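Alpha-glucosidase YIHQ (PDB 5AEG) hydrolyses sulfoquinovosyl diacylglycerides, and simple sulfoquinovosides such as sulfoquinovosyl glycerol, to release sulfoquinovose for sulfoglycolysis. Local coordinates at residues A66-I71 against F83-D88; D110-N115 against W218-T223; Q25-L30 against S189-Y194; S73-G78 against T92-A97. All blocks are in the same frame, centred on the assembly; numbering follows the deposited sequence.

Contact 1 of 4, residues A66-I71 against F83-D88; sequences ALTDAI and FSRGSD
Ala66 offers its carbonyl to Arg85: NH1 donates to Ala66 O at 2.8 Å, on a lone pair in the carbonyl plane, and the oxygen also lies close to the plane of the guanidinium. Arg85 gets there because its CG stands opposite its own N (chi1 -177°) and the chain then bends at chi2, laying its methylenes along the same oxygen. Leu67 is the apolar partner. Its CD1 meets Phe83 CB at 3.7 Å, the two side chains at roughly a right angle, while CD2 lies against the aliphatic root of Arg85. Thr68 sets its methyl over one face of that guanidinium and its hydroxyl beside Arg85 CD. The same hydroxyl donates to Asp69 OD1 from above the carboxylate plane, and OD1 has a second, charged partner in Lys34.

At Asp69 the strands pair in antiparallel fashion: Asp69 N donates to Ser84 O at 3.1 Å and Ser84 N returns a bond to Asp69 O at 2.9 Å. A water extends the pairing past the strand end, donating to Asp69 OD2 at 2.7 Å and accepting from Gly86 N at 2.8 Å, a good use for a short acid at a partly exposed site. Ala70 and Phe83 form the adjoining non-hydrogen-bonded pair, where a small methyl suits the place beside the ring, CB to CD1 4.2 Å.

The hairpin of strands 56-74 and 79-85 is flanked by strand 39-49, whose Leu39 and Ile41 pack on Leu67, and by strand 89-97, whose Leu93 packs on Phe83; His32 meets the Phe83 ring edge-to-face.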
loop_
_atom_site.group_PDB
_atom_site.type_symbol
_atom_site.label_atom_id
_atom_site.label_comp_id
_atom_site.label_asym_id
_atom_site.label_seq_id
_atom_site.Cartn_x
_atom_site.Cartn_y
_atom_site.Cartn_z
ATOM N N ALA A 66 3.197 -34.285 -8.459
ATOM C CA ALA A 66 4.499 -33.854 -8.891
ATOM C C ALA A 66 4.680 -34.281 -10.326
ATOM O O ALA A 66 4.435 -35.476 -10.645
ATOM C CB ALA A 66 5.564 -34.510 -8.002
ATOM N N LEU A 67 4.990 -33.322 -11.193
ATOM C CA LEU A 67 5.256 -33.565 -12.602
ATOM C C LEU A 67 6.750 -33.823 -12.743
ATOM O O LEU A 67 7.540 -32.959 -13.063
ATOM C CB LEU A 67 4.726 -32.487 -13.509
ATOM C CG LEU A 67 3.272 -32.142 -13.339
ATOM C CD1 LEU A 67 2.884 -31.173 -14.445
ATOM C CD2 LEU A 67 2.350 -33.340 -13.384
ATOM N N THR A 68 7.088 -35.090 -12.505
ATOM C CA THR A 68 8.469 -35.512 -12.424
ATOM C C THR A 68 9.142 -35.620 -13.820
ATOM O O THR A 68 10.381 -35.455 -13.956
ATOM C CB THR A 68 8.548 -36.856 -11.758
ATOM O OG1 THR A 68 7.702 -37.767 -12.467
ATOM C CG2 THR A 68 8.109 -36.784 -10.276
ATOM N N ASP A 69 8.350 -35.844 -14.862
ATOM C CA ASP A 69 8.927 -36.092 -16.195
ATOM C C ASP A 69 8.903 -34.859 -17.036
ATOM O O ASP A 69 7.911 -34.105 -17.059
ATOM C CB ASP A 69 8.116 -37.170 -16.955
ATOM C CG ASP A 69 7.948 -38.452 -16.180
ATOM O OD1 ASP A 69 8.736 -38.697 -15.236
ATOM O OD2 ASP A 69 6.976 -39.201 -16.459
ATOM N N ALA A 70 9.996 -34.603 -17.761
ATOM C CA ALA A 70 10.053 -33.457 -18.640
ATOM C C ALA A 70 10.688 -33.809 -19.995
ATOM O O ALA A 70 11.727 -34.437 -20.019
ATOM C CB ALA A 70 10.875 -32.361 -18.003
ATOM N N ILE A 71 10.069 -33.331 -21.071
ATOM C CA ILE A 71 10.660 -33.362 -22.417
ATOM C C ILE A 71 10.771 -31.946 -22.931
ATOM O O ILE A 71 9.785 -31.180 -22.965
ATOM C CB ILE A 71 9.785 -34.134 -23.397
ATOM C CG1 ILE A 71 9.626 -35.573 -22.934
ATOM C CG2 ILE A 71 10.402 -34.112 -24.820
ATOM C CD1 ILE A 71 8.603 -36.355 -23.761
ATOM N N PHE A 83 5.898 -30.974 -19.212
ATOM C CA PHE A 83 5.983 -31.733 -17.940
ATOM C C PHE A 83 4.830 -32.741 -17.873
ATOM O O PHE A 83 3.721 -32.448 -18.298
ATOM C CB PHE A 83 5.827 -30.788 -16.693
ATOM C CG PHE A 83 6.990 -29.897 -16.449
ATOM C CD1 PHE A 83 8.030 -30.304 -15.704
ATOM C CD2 PHE A 83 6.988 -28.623 -16.952
ATOM C CE1 PHE A 83 9.105 -29.481 -15.432
ATOM C CE2 PHE A 83 8.028 -27.765 -16.666
ATOM C CZ PHE A 83 9.083 -28.187 -15.948
ATOM N N SER A 84 5.068 -33.876 -17.234
ATOM C CA SER A 84 4.050 -34.812 -17.187
ATOM C C SER A 84 4.287 -35.776 -16.047
ATOM O O SER A 84 5.336 -35.815 -15.384
ATOM C CB SER A 84 3.919 -35.545 -18.564
ATOM O OG SER A 84 5.055 -36.367 -18.678
ATOM N N ARG A 85 3.240 -36.524 -15.757
ATOM C CA ARG A 85 3.319 -37.635 -14.803
ATOM C C ARG A 85 2.410 -38.789 -15.349
ATOM O O ARG A 85 1.262 -38.571 -15.709
ATOM C CB ARG A 85 2.789 -37.225 -13.444
ATOM C CG ARG A 85 2.907 -38.299 -12.396
ATOM C CD ARG A 85 4.345 -38.520 -12.090
ATOM N NE ARG A 85 4.448 -39.477 -10.998
ATOM C CZ ARG A 85 4.404 -39.170 -9.699
ATOM N NH1 ARG A 85 4.262 -37.892 -9.266
ATOM N NH2 ARG A 85 4.507 -40.161 -8.825
ATOM N N GLY A 86 2.978 -39.971 -15.511
ATOM C CA GLY A 86 2.206 -41.101 -16.150
ATOM C C GLY A 86 1.816 -40.771 -17.541
ATOM O O GLY A 86 2.573 -40.107 -18.274
ATOM N N SER A 87 0.617 -41.193 -17.954
ATOM C CA SER A 87 0.130 -40.996 -19.300
ATOM C C SER A 87 -0.850 -39.882 -19.491
ATOM O O SER A 87 -1.073 -39.509 -20.630
ATOM C CB SER A 87 -0.600 -42.273 -19.816
ATOM O OG SER A 87 -1.781 -42.479 -19.074
ATOM N N ASP A 88 -1.414 -39.364 -18.402
ATOM C CA ASP A 88 -2.695 -38.630 -18.399
ATOM C C ASP A 88 -2.603 -37.188 -17.794
ATOM O O ASP A 88 -3.581 -36.484 -17.842
ATOM C CB ASP A 88 -3.779 -39.427 -17.576
ATOM C CG ASP A 88 -3.285 -39.792 -16.102
ATOM O OD1 ASP A 88 -2.059 -39.641 -15.849
ATOM O OD2 ASP A 88 -4.038 -40.281 -15.195
HETATM O O HOH W 1 5.542 -40.935 -14.880
#

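Contact 2 of 4, residues D110-N115 against W218-T223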
loop_
_atom_site.group_PDB
_atom_site.type_symbol
_atom_site.label_atom_id
_atom_site.label_comp_id
_atom_site.label_asym_id
_atom_site.label_seq_id
_atom_site.Cartn_x
_atom_site.Cartn_y
_atom_site.Cartn_z
ATOM N N ASP A 110 -2.645 -28.875 -18.483
ATOM C CA ASP A 110 -3.402 -29.666 -19.495
ATOM C C ASP A 110 -4.832 -29.303 -19.618
ATOM O O ASP A 110 -5.346 -29.097 -20.668
ATOM C CB ASP A 110 -3.273 -31.192 -19.195
ATOM C CG ASP A 110 -3.614 -31.611 -17.696
ATOM O OD1 ASP A 110 -3.971 -30.714 -16.814
ATOM O OD2 ASP A 110 -3.454 -32.848 -17.321
ATOM N N ASN A 111 -5.529 -29.192 -18.516
ATOM C CA ASN A 111 -6.891 -28.650 -18.602
ATOM C C ASN A 111 -7.250 -27.765 -17.409
ATOM O O ASN A 111 -6.596 -27.867 -16.295
ATOM C CB ASN A 111 -7.858 -29.815 -18.747
ATOM C CG ASN A 111 -7.858 -30.723 -17.543
ATOM O OD1 ASN A 111 -8.406 -30.393 -16.485
ATOM N ND2 ASN A 111 -7.246 -31.859 -17.677
ATOM N N LEU A 112 -8.334 -27.013 -17.636
ATOM C CA LEU A 112 -8.907 -26.058 -16.688
ATOM C C LEU A 112 -9.238 -26.688 -15.362
ATOM O O LEU A 112 -9.218 -25.981 -14.376
ATOM C CB LEU A 112 -10.201 -25.374 -17.220
ATOM C CG LEU A 112 -10.139 -24.186 -18.190
ATOM C CD1 LEU A 112 -11.563 -23.666 -18.434
ATOM C CD2 LEU A 112 -9.242 -23.050 -17.702
ATOM N N ASN A 113 -9.474 -28.011 -15.295
ATOM C CA ASN A 113 -9.835 -28.612 -14.015
ATOM C C ASN A 113 -8.690 -28.698 -13.058
ATOM O O ASN A 113 -8.889 -28.816 -11.868
ATOM C CB ASN A 113 -10.470 -29.992 -14.185
ATOM C CG ASN A 113 -11.778 -29.897 -14.930
ATOM O OD1 ASN A 113 -12.643 -29.163 -14.512
ATOM N ND2 ASN A 113 -11.853 -30.492 -16.089
ATOM N N HIS A 114 -7.485 -28.626 -13.594
ATOM C CA HIS A 114 -6.320 -28.642 -12.722
ATOM C C HIS A 114 -6.060 -27.175 -12.389
ATOM O O HIS A 114 -5.277 -26.502 -13.050
ATOM C CB HIS A 114 -5.119 -29.302 -13.370
ATOM C CG HIS A 114 -5.206 -30.791 -13.355
ATOM N ND1 HIS A 114 -4.824 -31.567 -14.423
ATOM C CD2 HIS A 114 -5.670 -31.647 -12.418
ATOM C CE1 HIS A 114 -5.022 -32.842 -14.137
ATOM N NE2 HIS A 114 -5.500 -32.920 -12.913
ATOM N N ASN A 115 -6.777 -26.693 -11.371
ATOM C CA ASN A 115 -6.705 -25.267 -10.960
ATOM C C ASN A 115 -5.764 -24.937 -9.790
ATOM O O ASN A 115 -6.005 -23.973 -9.029
ATOM C CB ASN A 115 -8.109 -24.793 -10.657
ATOM C CG ASN A 115 -8.697 -25.418 -9.411
ATOM O OD1 ASN A 115 -8.236 -26.451 -8.871
ATOM N ND2 ASN A 115 -9.682 -24.730 -8.873
ATOM N N TRP A 218 -3.740 -20.479 -7.367
ATOM C CA TRP A 218 -5.054 -21.107 -7.533
ATOM C C TRP A 218 -5.557 -20.816 -8.922
ATOM O O TRP A 218 -6.564 -20.118 -9.126
ATOM C CB TRP A 218 -6.028 -20.628 -6.480
ATOM C CG TRP A 218 -5.681 -21.152 -5.148
ATOM C CD1 TRP A 218 -4.522 -21.736 -4.796
ATOM C CD2 TRP A 218 -6.454 -21.023 -3.932
ATOM N NE1 TRP A 218 -4.557 -22.109 -3.484
ATOM C CE2 TRP A 218 -5.721 -21.630 -2.919
ATOM C CE3 TRP A 218 -7.724 -20.514 -3.636
ATOM C CZ2 TRP A 218 -6.204 -21.742 -1.606
ATOM C CZ3 TRP A 218 -8.201 -20.600 -2.315
ATOM C CH2 TRP A 218 -7.452 -21.221 -1.334
ATOM N N GLU A 219 -4.837 -21.300 -9.915
ATOM C CA GLU A 219 -5.250 -21.161 -11.298
ATOM C C GLU A 219 -4.559 -22.291 -12.096
ATOM O O GLU A 219 -3.671 -22.965 -11.588
ATOM C CB GLU A 219 -4.893 -19.805 -11.886
ATOM C CG GLU A 219 -5.839 -19.326 -12.967
ATOM C CD GLU A 219 -5.798 -17.849 -13.255
ATOM O OE1 GLU A 219 -5.234 -17.009 -12.473
ATOM O OE2 GLU A 219 -6.356 -17.500 -14.316
ATOM N N ASP A 220 -5.088 -22.534 -13.288
ATOM C CA ASP A 220 -4.546 -23.495 -14.229
ATOM C C ASP A 220 -3.512 -22.978 -15.143
ATOM O O ASP A 220 -2.950 -23.757 -15.956
ATOM C CB ASP A 220 -5.737 -24.007 -15.086
ATOM C CG ASP A 220 -6.317 -22.895 -15.960
ATOM O OD1 ASP A 220 -6.877 -21.930 -15.409
ATOM O OD2 ASP A 220 -6.103 -22.888 -17.178
ATOM N N LYS A 221 -3.170 -21.684 -15.048
ATOM C CA LYS A 221 -2.122 -21.119 -15.855
ATOM C C LYS A 221 -1.387 -20.086 -15.033
ATOM O O LYS A 221 -1.922 -19.569 -14.038
ATOM C CB LYS A 221 -2.724 -20.469 -17.089
ATOM C CG LYS A 221 -3.500 -19.158 -16.881
ATOM C CD LYS A 221 -4.469 -18.813 -18.029
ATOM C CE LYS A 221 -4.424 -17.361 -18.506
ATOM N NZ LYS A 221 -4.785 -16.289 -17.527
ATOM N N ALA A 222 -0.164 -19.798 -15.424
ATOM C CA ALA A 222 0.607 -18.726 -14.778
ATOM C C ALA A 222 1.558 -18.077 -15.734
ATOM O O ALA A 222 2.176 -18.762 -16.563
ATOM C CB ALA A 222 1.354 -19.308 -13.634
ATOM N N THR A 223 1.738 -16.773 -15.591
ATOM C CA THR A 223 2.738 -16.044 -16.347
ATOM C C THR A 223 3.610 -15.254 -15.382
ATOM O O THR A 223 3.056 -14.418 -14.624
ATOM C CB THR A 223 2.055 -15.054 -17.262
ATOM O OG1 THR A 223 1.220 -15.782 -18.200
ATOM C CG2 THR A 223 3.087 -14.258 -17.999
#
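Asp110 OD1 is gripped twice, and so braces the turn whose Leu112 and His114 press on Asp220. His114 ND1 reaches it at 2.7 Å, almost straight and in the imidazole plane, and is met by the syn lone pair of the Asp110 oxygen; Asn111 N comes at 2.8 Å from the anti side, tilted out of the carboxylate plane. The nearby carboxylate may raise the proton affinity of His114. Its other oxygen, OD2, accepts from Ser90 N.

Asn111 adds a second brace, for its OD1 takes the bond from Asn113 N at 2.9 Å on a lone pair in the amide plane. Asparagine suits this place because its short side chain can stand in for a backbone carbonyl.

Across the contact no direct hydrogen bond forms, and the fit is one of shape. Leu112 turns a methyl, CD2, onto the Asp220 carboxylate, 3.2 Å from OD2. Asp220 holds its CG between its own N and carbonyl carbon (chi1 66°), which carries the carboxylate to this methyl and lets OD2 accept from Gln108 NE2. Its CB meanwhile rests 3.3 Å from His114 O. Were Asp220 an alanine, Gln108 NE2 would probably lose its acceptor and a gap would open beneath the Leu112 methyl. Farther on, Asn115 O lies 3.4 Å from Trp218 CA in a CA-H...O contact, and the Asn115 amide is held by Gly44 N.

The segment 110-115 thus combines an Asx turn with a type I turn from Asn111 to His114, a compact link between strands 103-109 and 116-122 set against the link between 212-217 and 221-228, as suits the beta-rich, galactose mutarotase-like domain of this family.

Contact 3 of 4, residues Q25-L30 against S189-Y194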
loop_
_atom_site.group_PDB
_atom_site.type_symbol
_atom_site.label_atom_id
_atom_site.label_comp_id
_atom_site.label_asym_id
_atom_site.label_seq_id
_atom_site.Cartn_x
_atom_site.Cartn_y
_atom_site.Cartn_z
ATOM N N GLN A 25 20.980 -14.460 -16.796
ATOM C CA GLN A 25 22.125 -13.584 -16.411
ATOM C C GLN A 25 22.856 -14.061 -15.234
ATOM O O GLN A 25 23.105 -13.317 -14.274
ATOM C CB GLN A 25 21.676 -12.197 -16.184
ATOM C CG GLN A 25 20.678 -11.805 -17.205
ATOM C CD GLN A 25 20.764 -10.396 -17.578
ATOM O OE1 GLN A 25 20.993 -9.514 -16.748
ATOM N NE2 GLN A 25 20.625 -10.155 -18.865
ATOM N N GLN A 26 23.132 -15.351 -15.268
ATOM C CA GLN A 26 23.822 -16.133 -14.219
ATOM C C GLN A 26 23.117 -16.427 -12.945
ATOM O O GLN A 26 23.688 -17.127 -12.108
ATOM C CB GLN A 26 25.213 -15.594 -13.874
ATOM C CG GLN A 26 26.226 -16.066 -14.876
ATOM C CD GLN A 26 26.901 -14.883 -15.432
ATOM O OE1 GLN A 26 27.948 -14.466 -14.915
ATOM N NE2 GLN A 26 26.266 -14.255 -16.435
ATOM N N ARG A 27 21.880 -15.952 -12.761
ATOM C CA ARG A 27 21.139 -16.396 -11.577
ATOM C C ARG A 27 20.473 -17.754 -11.893
ATOM O O ARG A 27 19.823 -17.881 -12.907
ATOM C CB ARG A 27 19.974 -15.380 -11.354
ATOM C CG ARG A 27 20.353 -14.064 -10.751
ATOM C CD ARG A 27 21.209 -13.161 -11.593
ATOM N NE ARG A 27 21.202 -11.776 -11.084
ATOM C CZ ARG A 27 21.764 -10.730 -11.700
ATOM N NH1 ARG A 27 22.399 -10.872 -12.851
ATOM N NH2 ARG A 27 21.635 -9.521 -11.189
ATOM N N LEU A 28 20.633 -18.712 -11.029
ATOM C CA LEU A 28 19.975 -19.960 -11.167
ATOM C C LEU A 28 18.482 -19.743 -10.786
ATOM O O LEU A 28 18.211 -19.432 -9.650
ATOM C CB LEU A 28 20.593 -20.951 -10.207
ATOM C CG LEU A 28 19.972 -22.364 -10.163
ATOM C CD1 LEU A 28 20.090 -22.991 -11.542
ATOM C CD2 LEU A 28 20.517 -23.272 -9.127
ATOM N N ILE A 29 17.591 -19.886 -11.750
ATOM C CA ILE A 29 16.121 -19.672 -11.626
ATOM C C ILE A 29 15.331 -20.970 -11.406
ATOM O O ILE A 29 14.506 -21.018 -10.468
ATOM C CB ILE A 29 15.555 -18.878 -12.836
ATOM C CG1 ILE A 29 16.144 -17.448 -12.943
ATOM C CG2 ILE A 29 14.045 -18.693 -12.756
ATOM C CD1 ILE A 29 16.000 -16.484 -11.758
ATOM N N LEU A 30 15.602 -22.029 -12.221
ATOM C CA LEU A 30 14.919 -23.341 -12.112
ATOM C C LEU A 30 15.910 -24.492 -12.133
ATOM O O LEU A 30 16.900 -24.440 -12.901
ATOM C CB LEU A 30 13.988 -23.552 -13.297
ATOM C CG LEU A 30 12.938 -22.533 -13.640
ATOM C CD1 LEU A 30 12.252 -22.847 -14.965
ATOM C CD2 LEU A 30 11.880 -22.499 -12.533
ATOM N N SER A 189 14.647 -10.064 -5.030
ATOM C CA SER A 189 15.603 -10.888 -4.326
ATOM C C SER A 189 16.975 -10.150 -4.263
ATOM O O SER A 189 17.318 -9.394 -5.192
ATOM C CB SER A 189 15.857 -12.186 -5.182
ATOM O OG SER A 189 17.013 -12.881 -4.651
ATOM N N THR A 190 17.753 -10.497 -3.250
ATOM C CA THR A 190 19.132 -9.980 -3.158
ATOM C C THR A 190 20.115 -10.618 -4.171
ATOM O O THR A 190 21.248 -10.188 -4.193
ATOM C CB THR A 190 19.670 -9.979 -1.753
ATOM O OG1 THR A 190 19.614 -11.261 -1.147
ATOM C CG2 THR A 190 18.870 -8.920 -0.882
ATOM N N GLN A 191 19.660 -11.592 -4.989
ATOM C CA GLN A 191 20.389 -11.946 -6.263
ATOM C C GLN A 191 20.182 -10.900 -7.323
ATOM O O GLN A 191 20.570 -11.063 -8.449
ATOM C CB GLN A 191 19.922 -13.313 -6.709
ATOM C CG GLN A 191 20.309 -14.388 -5.701
ATOM C CD GLN A 191 20.251 -15.820 -6.282
ATOM O OE1 GLN A 191 20.551 -16.036 -7.414
ATOM N NE2 GLN A 191 19.796 -16.760 -5.492
ATOM N N LYS A 192 19.480 -9.789 -6.974
ATOM C CA LYS A 192 19.273 -8.642 -7.793
ATOM C C LYS A 192 18.425 -8.913 -9.046
ATOM O O LYS A 192 18.835 -8.679 -10.214
ATOM C CB LYS A 192 20.610 -7.920 -8.101
ATOM C CG LYS A 192 21.150 -7.187 -6.896
ATOM C CD LYS A 192 22.437 -6.423 -7.230
ATOM C CE LYS A 192 22.971 -5.688 -6.018
ATOM N NZ LYS A 192 24.193 -4.937 -6.444
ATOM N N TYR A 193 17.239 -9.481 -8.808
ATOM C CA TYR A 193 16.245 -9.606 -9.821
ATOM C C TYR A 193 14.911 -9.312 -9.150
ATOM O O TYR A 193 14.817 -9.386 -7.918
ATOM C CB TYR A 193 16.213 -10.981 -10.441
ATOM C CG TYR A 193 15.764 -12.129 -9.560
ATOM C CD1 TYR A 193 14.399 -12.400 -9.374
ATOM C CD2 TYR A 193 16.664 -12.973 -8.941
ATOM C CE1 TYR A 193 13.987 -13.478 -8.576
ATOM C CE2 TYR A 193 16.255 -14.077 -8.189
ATOM C CZ TYR A 193 14.858 -14.295 -8.004
ATOM O OH TYR A 193 14.406 -15.347 -7.176
ATOM N N TYR A 194 13.928 -9.080 -9.967
ATOM C CA TYR A 194 12.531 -9.069 -9.485
ATOM C C TYR A 194 11.805 -10.122 -10.214
ATOM O O TYR A 194 12.162 -10.463 -11.373
ATOM C CB TYR A 194 11.850 -7.715 -9.769
ATOM C CG TYR A 194 11.500 -7.293 -11.228
ATOM C CD1 TYR A 194 10.474 -7.902 -11.942
ATOM C CD2 TYR A 194 12.171 -6.250 -11.873
ATOM C CE1 TYR A 194 10.197 -7.532 -13.258
ATOM C CE2 TYR A 194 11.868 -5.878 -13.195
ATOM C CZ TYR A 194 10.905 -6.549 -13.890
ATOM O OH TYR A 194 10.530 -6.246 -15.198
HETATM O O HOH W 2 19.572 -19.456 -6.757
HETATM O O HOH W 3 18.231 -17.001 -8.561
HETATM O O HOH W 4 21.794 -18.273 -8.395
#
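The guanidinium of Arg27 has Gln191 O, Gln25 O and Lys192 CB around its edge, all near its plane. The ring of Tyr193 is sandwiched, with Ile29 CD1 over one face, 4.3 Å from CE2, and Ser189 CB over the opposite one, offset toward the rim. Arg27 NE donates to Gln191 O at 2.8 Å, nearly along the C=O axis (171°), while NH2 adds weak bonds to Gln191 O and to Lys192 O. A bend at chi2 (67°) swings the group across, and NH1 donating to Gln25 O at 2.9 Å fixes its rotation. With a leucine here instead of Arg27, the carbonyls of Gln191 and Lys192 are likely to lose the donors that now hold the turn.

The Gln191 amide slides past the Arg27 chain the opposite way, close to parallel with the guanidinium. Three waters tie it to the backbone of Leu28: one accepts from Leu28 N and donates to Gln191 OE1 at 2.7 Å, and two donate to Leu28 O. Asp127 takes a bond from Gln191 NE2.

The partner loop is the tight turn of the hairpin 186-189/193-197, built on an ST turn in which Ser189 OG accepts from Gln191 N at 3.0 Å; Arg27 clasps it from strand 27-32, which has a classic beta bulge at Ile29 and Leu30.

Contact 4 of 4, residues S73-G78 against T92-A97; sequences SQSPDG and TLNISA
Asp77 and Ser96 meet through their CB atoms, 3.6 Å apart, and their polar ends are joined by a water. Asp77 swings its CG away from its own carbonyl carbon, to the side of its N, which leaves OD2 to accept from the water at 3.1 Å. Ser96 tucks OG between its N and carbonyl carbon (chi1 81°), and this hydroxyl donates to the same water at 2.6 Å. The water gives its other proton to Ala97 O at 3.1 Å. Short polar side chains suit this place, since each is long enough to reach the shared water and too small to push the backbones apart.

Nearer the strand end, Ser75 puts OG opposite its backbone N (chi1 175°), which turns it to Asn94. The two polar groups still stand well apart, OG to ND2 4.0 Å. Asn94 has an uncommon chi1 of -134°, away from the staggered positions, and this leans its amide toward Ser75.

Gly78 completes the contact with backbone alone. Its CA lies 3.3 Å from Ile95 O in a CA-H...O contact, and a side chain would run into that oxygen; its backbone angles are also ones that glycine tolerates far better than other residues. The turn is closed by Ser75 N donating to Gly78 O at 2.8 Å.

With no direct hydrogen bond between the segments and Gly78 N buried without a partner, the turn between strands 56-74 and 79-85 leans on strand 89-97 through water, a close carbon contact and one weak C-H donor, while Trp79, next in the chain, pairs with Ile95 through the backbone.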
loop_
_atom_site.group_PDB
_atom_site.type_symbol
_atom_site.label_atom_id
_atom_site.label_comp_id
_atom_site.label_asym_id
_atom_site.label_seq_id
_atom_site.Cartn_x
_atom_site.Cartn_y
_atom_site.Cartn_z
ATOM N N SER A 73 11.734 -29.299 -25.972
ATOM C CA SER A 73 12.058 -28.871 -27.315
ATOM C C SER A 73 12.575 -27.407 -27.387
ATOM O O SER A 73 12.190 -26.542 -26.548
ATOM C CB SER A 73 10.828 -28.990 -28.176
ATOM O OG SER A 73 9.704 -28.387 -27.565
ATOM N N GLN A 74 13.461 -27.159 -28.372
ATOM C CA GLN A 74 13.779 -25.806 -28.897
ATOM C C GLN A 74 12.541 -25.218 -29.528
ATOM O O GLN A 74 11.738 -25.916 -30.155
ATOM C CB GLN A 74 14.864 -25.835 -29.972
ATOM C CG GLN A 74 16.271 -25.823 -29.425
ATOM C CD GLN A 74 16.563 -24.546 -28.679
ATOM O OE1 GLN A 74 15.941 -23.509 -28.931
ATOM N NE2 GLN A 74 17.497 -24.607 -27.748
ATOM N N SER A 75 12.381 -23.931 -29.311
ATOM C CA SER A 75 11.190 -23.195 -29.692
ATOM C C SER A 75 11.707 -22.016 -30.587
ATOM O O SER A 75 12.936 -21.743 -30.616
ATOM C CB SER A 75 10.454 -22.768 -28.386
ATOM O OG SER A 75 9.320 -21.945 -28.579
ATOM N N PRO A 76 10.796 -21.349 -31.351
ATOM C CA PRO A 76 11.214 -20.094 -32.030
ATOM C C PRO A 76 11.860 -19.089 -31.053
ATOM O O PRO A 76 13.053 -18.725 -31.197
ATOM C CB PRO A 76 9.886 -19.547 -32.621
ATOM C CG PRO A 76 8.784 -20.420 -32.077
ATOM C CD PRO A 76 9.427 -21.740 -31.760
ATOM N N ASP A 77 11.069 -18.746 -30.031
ATOM C CA ASP A 77 11.418 -17.782 -28.997
ATOM C C ASP A 77 12.436 -18.296 -27.977
ATOM O O ASP A 77 13.278 -17.540 -27.515
ATOM C CB ASP A 77 10.147 -17.337 -28.250
ATOM C CG ASP A 77 9.154 -16.614 -29.151
ATOM O OD1 ASP A 77 8.870 -17.120 -30.260
ATOM O OD2 ASP A 77 8.663 -15.537 -28.739
ATOM N N GLY A 78 12.343 -19.558 -27.586
ATOM C CA GLY A 78 13.302 -20.108 -26.625
ATOM C C GLY A 78 13.136 -21.614 -26.459
ATOM O O GLY A 78 13.593 -22.389 -27.332
ATOM N N THR A 92 2.520 -27.499 -19.753
ATOM C CA THR A 92 3.618 -26.963 -20.606
ATOM C C THR A 92 4.167 -25.670 -20.016
ATOM O O THR A 92 3.414 -24.858 -19.464
ATOM C CB THR A 92 3.189 -26.633 -22.033
ATOM O OG1 THR A 92 2.132 -25.743 -21.940
ATOM C CG2 THR A 92 2.677 -27.878 -22.778
ATOM N N LEU A 93 5.472 -25.511 -20.105
ATOM C CA LEU A 93 6.151 -24.287 -19.680
ATOM C C LEU A 93 6.931 -23.766 -20.847
ATOM O O LEU A 93 7.837 -24.460 -21.353
ATOM C CB LEU A 93 7.091 -24.586 -18.511
ATOM C CG LEU A 93 8.006 -23.413 -18.092
ATOM C CD1 LEU A 93 7.134 -22.281 -17.540
ATOM C CD2 LEU A 93 9.069 -23.835 -17.132
ATOM N N ASN A 94 6.537 -22.614 -21.351
ATOM C CA ASN A 94 7.282 -21.907 -22.336
ATOM C C ASN A 94 8.240 -20.911 -21.683
ATOM O O ASN A 94 7.827 -20.112 -20.797
ATOM C CB ASN A 94 6.348 -21.166 -23.287
ATOM C CG ASN A 94 6.763 -21.363 -24.717
ATOM O OD1 ASN A 94 6.259 -22.285 -25.358
ATOM N ND2 ASN A 94 7.762 -20.583 -25.196
ATOM N N ILE A 95 9.471 -20.916 -22.168
ATOM C CA ILE A 95 10.567 -20.078 -21.681
ATOM C C ILE A 95 11.050 -19.264 -22.861
ATOM O O ILE A 95 11.381 -19.823 -23.970
ATOM C CB ILE A 95 11.706 -20.909 -21.172
ATOM C CG1 ILE A 95 11.245 -21.807 -20.057
ATOM C CG2 ILE A 95 12.916 -20.059 -20.690
ATOM C CD1 ILE A 95 12.357 -22.723 -19.545
ATOM N N SER A 96 11.052 -17.948 -22.652
ATOM C CA SER A 96 11.379 -16.987 -23.703
ATOM C C SER A 96 11.917 -15.676 -23.099
ATOM O O SER A 96 11.851 -15.499 -21.867
ATOM C CB SER A 96 10.219 -16.799 -24.651
ATOM O OG SER A 96 9.185 -15.922 -24.235
ATOM N N ALA A 97 12.618 -14.891 -23.913
ATOM C CA ALA A 97 12.778 -13.407 -23.701
ATOM C C ALA A 97 11.489 -12.675 -24.176
ATOM O O ALA A 97 10.830 -13.096 -25.134
ATOM C CB ALA A 97 14.009 -12.872 -24.420
HETATM O O HOH W 5 8.044 -14.278 -25.921
#

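Overall arrangement
From the N terminus, 25-30 opens contact 3, the longest loop, which closes at 189-194. Inside it lie contacts 1 and 4, whose segments alternate: 66-71 and 73-78 on strand 56-74 come first, then 83-88 closes contact 1 and 92-97 closes contact 4. These two touch where Phe83 packs on Leu93, and Leu93 also meets Leu30 of contact 3. Contact 2 opens at 110-115 within that loop but closes beyond it at 218-223, so the two cross; Asp88 of contact 1 approaches Asp110. Contact 3 ties strand 27-32 to the turn before 193-197, contacts 1 and 4 hold the meander 56-97 together, and contact 2 joins the link after strand 103-109 to the start of 221-228.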